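Local coordinates for trehalose synthase regulatory protein (Candida albicans, PDB 5HUS) that probably serves as a regulatory subunit in trehalose synthesis, with a C-terminal domain related to trehalose-phosphate phosphatases of the HAD clan, at residues V57-D62 with E299-L304; F141-D146 with R150-K155. All coordinates share one frame; numbering follows the deposited sequence.

Contact 1. Residues V57-D62 with E299-L304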
loop_
_atom_site.group_PDB
_atom_site.type_symbol
_atom_site.label_atom_id
_atom_site.label_comp_id
_atom_site.label_asym_id
_atom_site.label_seq_id
_atom_site.Cartn_x
_atom_site.Cartn_y
_atom_site.Cartn_z
ATOM N N VAL A 57 5.919 12.721 10.091
ATOM C CA VAL A 57 6.379 13.939 9.437
ATOM C C VAL A 57 7.617 14.486 10.137
ATOM O O VAL A 57 8.595 14.858 9.488
ATOM C CB VAL A 57 5.284 15.024 9.421
ATOM C CG1 VAL A 57 5.802 16.290 8.758
ATOM C CG2 VAL A 57 4.039 14.522 8.709
ATOM N N ARG A 58 7.564 14.530 11.465
ATOM C CA ARG A 58 8.694 15.000 12.264
ATOM C C ARG A 58 9.943 14.177 11.985
ATOM O O ARG A 58 11.013 14.726 11.713
ATOM C CB ARG A 58 8.356 14.951 13.757
ATOM C CG ARG A 58 9.526 15.275 14.679
ATOM C CD ARG A 58 9.101 15.363 16.148
ATOM N NE ARG A 58 8.663 14.079 16.693
ATOM C CZ ARG A 58 7.391 13.736 16.874
ATOM N NH1 ARG A 58 6.419 14.582 16.560
ATOM N NH2 ARG A 58 7.088 12.546 17.377
ATOM N N LEU A 59 9.799 12.858 12.031
ATOM C CA LEU A 59 10.945 11.969 11.862
ATOM C C LEU A 59 11.488 11.965 10.436
ATOM O O LEU A 59 12.587 11.469 10.199
ATOM C CB LEU A 59 10.580 10.547 12.288
ATOM C CG LEU A 59 10.486 10.323 13.800
ATOM C CD1 LEU A 59 10.101 8.884 14.098
ATOM C CD2 LEU A 59 11.798 10.684 14.486
ATOM N N LEU A 60 10.730 12.526 9.496
ATOM C CA LEU A 60 11.176 12.637 8.107
ATOM C C LEU A 60 11.239 14.090 7.639
ATOM O O LEU A 60 11.124 14.358 6.445
ATOM C CB LEU A 60 10.248 11.852 7.174
ATOM C CG LEU A 60 10.156 10.336 7.343
ATOM C CD1 LEU A 60 9.109 9.757 6.393
ATOM C CD2 LEU A 60 11.507 9.693 7.100
ATOM N N SER A 61 11.422 15.026 8.567
ATOM C CA SER A 61 11.338 16.446 8.225
ATOM C C SER A 61 12.430 16.876 7.244
ATOM O O SER A 61 12.181 17.677 6.342
ATOM C CB SER A 61 11.396 17.312 9.488
ATOM O OG SER A 61 12.499 16.967 10.305
ATOM N N ASP A 62 13.631 16.338 7.411
ATOM C CA ASP A 62 14.726 16.650 6.504
ATOM C C ASP A 62 14.493 16.009 5.138
ATOM O O ASP A 62 14.701 16.639 4.102
ATOM C CB ASP A 62 16.058 16.187 7.094
ATOM C CG ASP A 62 16.372 16.864 8.418
ATOM O OD1 ASP A 62 15.925 18.012 8.616
ATOM O OD2 ASP A 62 17.059 16.248 9.262
ATOM N N GLU A 299 13.977 3.189 13.410
ATOM C CA GLU A 299 15.240 2.948 12.737
ATOM C C GLU A 299 15.104 3.208 11.241
ATOM O O GLU A 299 15.984 3.813 10.622
ATOM C CB GLU A 299 15.726 1.520 12.981
ATOM C CG GLU A 299 17.119 1.269 12.415
ATOM C CD GLU A 299 17.570 -0.162 12.583
ATOM O OE1 GLU A 299 16.714 -1.028 12.871
ATOM O OE2 GLU A 299 18.783 -0.421 12.427
ATOM N N LEU A 300 13.993 2.751 10.672
ATOM C CA LEU A 300 13.707 2.979 9.262
ATOM C C LEU A 300 13.678 4.470 8.947
ATOM O O LEU A 300 14.344 4.925 8.022
ATOM C CB LEU A 300 12.373 2.338 8.877
ATOM C CG LEU A 300 11.853 2.635 7.469
ATOM C CD1 LEU A 300 12.748 1.997 6.425
ATOM C CD2 LEU A 300 10.414 2.150 7.316
ATOM N N LEU A 301 12.905 5.225 9.722
ATOM C CA LEU A 301 12.718 6.646 9.443
ATOM C C LEU A 301 14.003 7.444 9.691
ATOM O O LEU A 301 14.288 8.411 8.986
ATOM C CB LEU A 301 11.560 7.209 10.274
ATOM C CG LEU A 301 10.195 6.568 9.998
ATOM C CD1 LEU A 301 9.084 7.227 10.808
ATOM C CD2 LEU A 301 9.874 6.612 8.511
ATOM N N CYS A 302 14.784 7.032 10.681
ATOM C CA CYS A 302 16.038 7.721 10.975
ATOM C C CYS A 302 17.029 7.581 9.821
ATOM O O CYS A 302 17.748 8.523 9.486
ATOM C CB CYS A 302 16.646 7.195 12.274
ATOM S SG CYS A 302 15.834 7.850 13.754
ATOM N N ILE A 303 17.046 6.408 9.199
ATOM C CA ILE A 303 17.886 6.190 8.030
ATOM C C ILE A 303 17.392 7.023 6.846
ATOM O O ILE A 303 18.181 7.693 6.182
ATOM C CB ILE A 303 17.927 4.703 7.635
ATOM C CG1 ILE A 303 18.677 3.895 8.697
ATOM C CG2 ILE A 303 18.593 4.533 6.276
ATOM C CD1 ILE A 303 18.537 2.392 8.544
ATOM N N LEU A 304 16.084 6.995 6.595
ATOM C CA LEU A 304 15.513 7.750 5.480
ATOM C C LEU A 304 15.660 9.260 5.651
ATOM O O LEU A 304 15.625 10.006 4.674
ATOM C CB LEU A 304 14.030 7.409 5.297
ATOM C CG LEU A 304 13.666 5.969 4.952
ATOM C CD1 LEU A 304 12.146 5.858 4.845
ATOM C CD2 LEU A 304 14.335 5.525 3.663
#

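Contact 2. Residues F141-D146 with R150-K155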
loop_
_atom_site.group_PDB
_atom_site.type_symbol
_atom_site.label_atom_id
_atom_site.label_comp_id
_atom_site.label_asym_id
_atom_site.label_seq_id
_atom_site.Cartn_x
_atom_site.Cartn_y
_atom_site.Cartn_z
ATOM N N PHE A 141 -17.158 -9.277 12.483
ATOM C CA PHE A 141 -17.798 -8.071 11.982
ATOM C C PHE A 141 -17.283 -7.667 10.608
ATOM O O PHE A 141 -16.233 -8.124 10.158
ATOM C CB PHE A 141 -17.634 -6.904 12.970
ATOM C CG PHE A 141 -16.241 -6.737 13.530
ATOM C CD1 PHE A 141 -15.854 -7.413 14.679
ATOM C CD2 PHE A 141 -15.340 -5.855 12.944
ATOM C CE1 PHE A 141 -14.586 -7.246 15.214
ATOM C CE2 PHE A 141 -14.071 -5.673 13.478
ATOM C CZ PHE A 141 -13.690 -6.377 14.613
ATOM N N CYS A 142 -18.059 -6.817 9.947
ATOM C CA CYS A 142 -17.762 -6.364 8.597
ATOM C C CYS A 142 -17.342 -4.901 8.599
ATOM O O CYS A 142 -18.011 -4.061 9.194
ATOM C CB CYS A 142 -18.983 -6.560 7.692
ATOM S SG CYS A 142 -18.803 -5.858 6.040
ATOM N N GLU A 143 -16.227 -4.609 7.938
ATOM C CA GLU A 143 -15.785 -3.243 7.731
ATOM C C GLU A 143 -15.887 -2.927 6.246
ATOM O O GLU A 143 -15.182 -3.523 5.434
ATOM C CB GLU A 143 -14.353 -3.053 8.232
ATOM C CG GLU A 143 -13.759 -1.685 7.920
ATOM C CD GLU A 143 -12.322 -1.543 8.380
ATOM O OE1 GLU A 143 -11.616 -2.569 8.519
ATOM O OE2 GLU A 143 -11.894 -0.390 8.604
ATOM N N ALA A 144 -16.783 -2.014 5.887
ATOM C CA ALA A 144 -16.945 -1.631 4.494
ATOM C C ALA A 144 -16.393 -0.228 4.264
ATOM O O ALA A 144 -16.889 0.736 4.833
ATOM C CB ALA A 144 -18.414 -1.701 4.088
ATOM N N LEU A 145 -15.342 -0.123 3.456
ATOM C CA LEU A 145 -14.829 1.183 3.063
ATOM C C LEU A 145 -15.426 1.527 1.689
ATOM O O LEU A 145 -16.480 0.997 1.331
ATOM C CB LEU A 145 -13.298 1.180 3.068
ATOM C CG LEU A 145 -12.683 0.823 4.434
ATOM C CD1 LEU A 145 -11.163 0.961 4.449
ATOM C CD2 LEU A 145 -13.304 1.664 5.557
ATOM N N ASP A 146 -14.787 2.401 0.918
ATOM C CA ASP A 146 -15.390 2.822 -0.346
ATOM C C ASP A 146 -15.086 1.859 -1.492
ATOM O O ASP A 146 -15.886 1.725 -2.424
ATOM C CB ASP A 146 -14.936 4.236 -0.718
ATOM C CG ASP A 146 -15.396 5.276 0.289
ATOM O OD1 ASP A 146 -16.428 5.045 0.949
ATOM O OD2 ASP A 146 -14.719 6.313 0.430
ATOM N N ARG A 150 -13.532 -5.597 4.469
ATOM C CA ARG A 150 -12.738 -6.453 5.340
ATOM C C ARG A 150 -13.632 -7.212 6.316
ATOM O O ARG A 150 -14.455 -6.624 7.016
ATOM C CB ARG A 150 -11.686 -5.633 6.092
ATOM C CG ARG A 150 -10.596 -6.487 6.724
ATOM C CD ARG A 150 -9.494 -5.640 7.358
ATOM N NE ARG A 150 -8.647 -4.970 6.374
ATOM C CZ ARG A 150 -7.399 -5.331 6.093
ATOM N NH1 ARG A 150 -6.843 -6.359 6.721
ATOM N NH2 ARG A 150 -6.700 -4.662 5.187
ATOM N N PHE A 151 -13.464 -8.531 6.335
ATOM C CA PHE A 151 -14.228 -9.414 7.205
ATOM C C PHE A 151 -13.349 -9.772 8.399
ATOM O O PHE A 151 -12.401 -10.537 8.264
ATOM C CB PHE A 151 -14.664 -10.666 6.431
ATOM C CG PHE A 151 -15.491 -11.641 7.228
ATOM C CD1 PHE A 151 -16.253 -11.225 8.307
ATOM C CD2 PHE A 151 -15.512 -12.985 6.882
ATOM C CE1 PHE A 151 -17.011 -12.133 9.029
ATOM C CE2 PHE A 151 -16.267 -13.893 7.601
ATOM C CZ PHE A 151 -17.015 -13.465 8.677
ATOM N N HIS A 152 -13.659 -9.208 9.564
ATOM C CA HIS A 152 -12.846 -9.413 10.760
ATOM C C HIS A 152 -13.355 -10.577 11.605
ATOM O O HIS A 152 -14.540 -10.652 11.914
ATOM C CB HIS A 152 -12.828 -8.155 11.628
ATOM C CG HIS A 152 -12.203 -6.959 10.975
ATOM N ND1 HIS A 152 -10.903 -6.580 11.218
ATOM C CD2 HIS A 152 -12.713 -6.038 10.123
ATOM C CE1 HIS A 152 -10.630 -5.483 10.532
ATOM N NE2 HIS A 152 -11.712 -5.133 9.862
ATOM N N ALA A 153 -12.452 -11.470 11.994
ATOM C CA ALA A 153 -12.815 -12.583 12.864
ATOM C C ALA A 153 -13.273 -12.067 14.225
ATOM O O ALA A 153 -14.178 -12.630 14.836
ATOM C CB ALA A 153 -11.646 -13.537 13.023
ATOM N N GLY A 154 -12.642 -10.991 14.685
ATOM C CA GLY A 154 -12.984 -10.399 15.964
ATOM C C GLY A 154 -12.909 -11.425 17.077
ATOM O O GLY A 154 -11.945 -12.186 17.165
ATOM N N LYS A 155 -13.950 -11.467 17.901
ATOM C CA LYS A 155 -13.970 -12.336 19.073
ATOM C C LYS A 155 -14.192 -13.803 18.709
ATOM O O LYS A 155 -13.915 -14.691 19.515
ATOM C CB LYS A 155 -15.049 -11.873 20.056
ATOM C CG LYS A 155 -14.903 -12.459 21.459
ATOM C CD LYS A 155 -16.084 -12.089 22.343
ATOM C CE LYS A 155 -16.087 -12.907 23.629
ATOM N NZ LYS A 155 -17.417 -12.888 24.296
#

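Contact 1. Residues V57-D62 with E299-L304
Leu-59 and Leu-301 are the residues whose CA atoms lie nearest each other, with 6.1 Å between Leu-59 CA and Leu-301 CA. Residues 299-304 run as regular helix. In 57-62, by contrast, the chain leaves one helix and enters the next, with Leu-60 as N-cap of helix 61-65. The junction is bound internally: Leu-60 N reaches Val-57 O, and Arg-58 O takes both the backbone N and the OG of Ser-61. Across the interface the contact is apolar, and Leu-301 sits at its middle like a fork. Its CD1 prong lies 3.8 Å from CD1 of Leu-59, and it also rests on the CB of that leucine. The CD2 prong goes to the other neighbour, with Leu-301 CD2 at 3.8 Å from CD2 of Leu-60 and touching its CD1 as well. In both pairs the side chains cross at roughly a right angle. Leu-60 starts out alongside the other helix, but its CG lies beside the backbone N (chi1 -63°), and the isobutyl end swings in: its CD2 comes to 3.6 Å from the carbonyl O of Leu-301. The same methyl then meets Leu-304 CB at 3.9 Å, so it rests against one turn of helix 297-304. Underneath, Leu-60 and Leu-304 both press on Leu-25 of strand 20-26, while Leu-304 also touches Leu-247 of strand 243-250 and Phe-11 of helix 8-15. Leu-59 is the one touching leucine that stays partly exposed. This is leucine packing between neighbouring helices laid over a largely parallel central sheet, the layered alpha/beta build of the Rossmann-like HAD core, with the C-terminal helix packed beside the helices that link strands 20-26 and 69-74.

Contact 2. Residues F141-D146 with R150-K155
Phe-141 and His-152 face each other as a hydrogen-bonded antiparallel pair in the tight part of the contact, a backbone ladder with side chains packed over it. Their backbones are joined twice, Phe-141 N to His-152 O at 3.0 Å and His-152 N to Phe-141 O at 2.9 Å. Two residues along, straighter bonds repeat the pattern, Glu-143 N to Arg-150 O and Arg-150 N to Glu-143 O, each 2.8 Å. Between these pairs Cys-142 and Phe-151 form a non-hydrogen-bonded pair on the face opposite the side chains of Phe-141, Glu-143, Arg-150 and His-152; there CD1 of Phe-151 brings its ring edge to Phe-141 O. The Phe-141 ring folds back over the hairpin because its CG sits between backbone N and carbonyl carbon (chi1 46°). One face thereby lands on His-152 CB, a CH-pi contact offset toward the rim, with Phe-141 CE2 only 3.3 Å from that CB. The two rings are nearly parallel but barely overlap. An extended Glu-143 carries OE1 to His-152 NE2, 2.9 Å away, on the anti side of the carboxylate; the N-H leaves the imidazole almost in its plane, yet meets the carboxylate 31° out of plane. This bond would fix the imidazole's rotation. The solvent side is the Phe-141 end, where the exposed phenyl ring reaches Gly-154 CA with its CE1, at 3.6 Å. Arg-150 NE stays 4.4 Å from Glu-143 OE1, while its guanidinium goes to Ser-192 and to a cation-pi contact with Tyr-76. Helix 116-136 packs on Cys-142 and Phe-151; helix 161-179 touches Phe-151 and, beyond the strand, Ala-153; strand 192-197 is the next strand of the sheet, bonded through Val-193 to Phe-151.

How the contacts relate
From the N terminus the chain lays down strand 20-26 and reaches 57-62, the first half of contact 1. It adds core strands 69-74 and 93-96, then leaves through helix 116-136 for the four-stranded antiparallel sheet, where contact 2 closes a short hairpin loop. After strands 184-189 and 192-197 it returns to the core strands from 243-250 onward, and helix 297-304 closes contact 1 across 236 intervening residues. Contact 2 is therefore nested inside contact 1, their centres about 32 Å apart. Contact 1 ties the early helices after strand 20-26 to the C-terminal helix of the core; contact 2 pairs edge strand 141-144 with 149-152 in a separate sheet, consistent with the cap of HAD phosphatases.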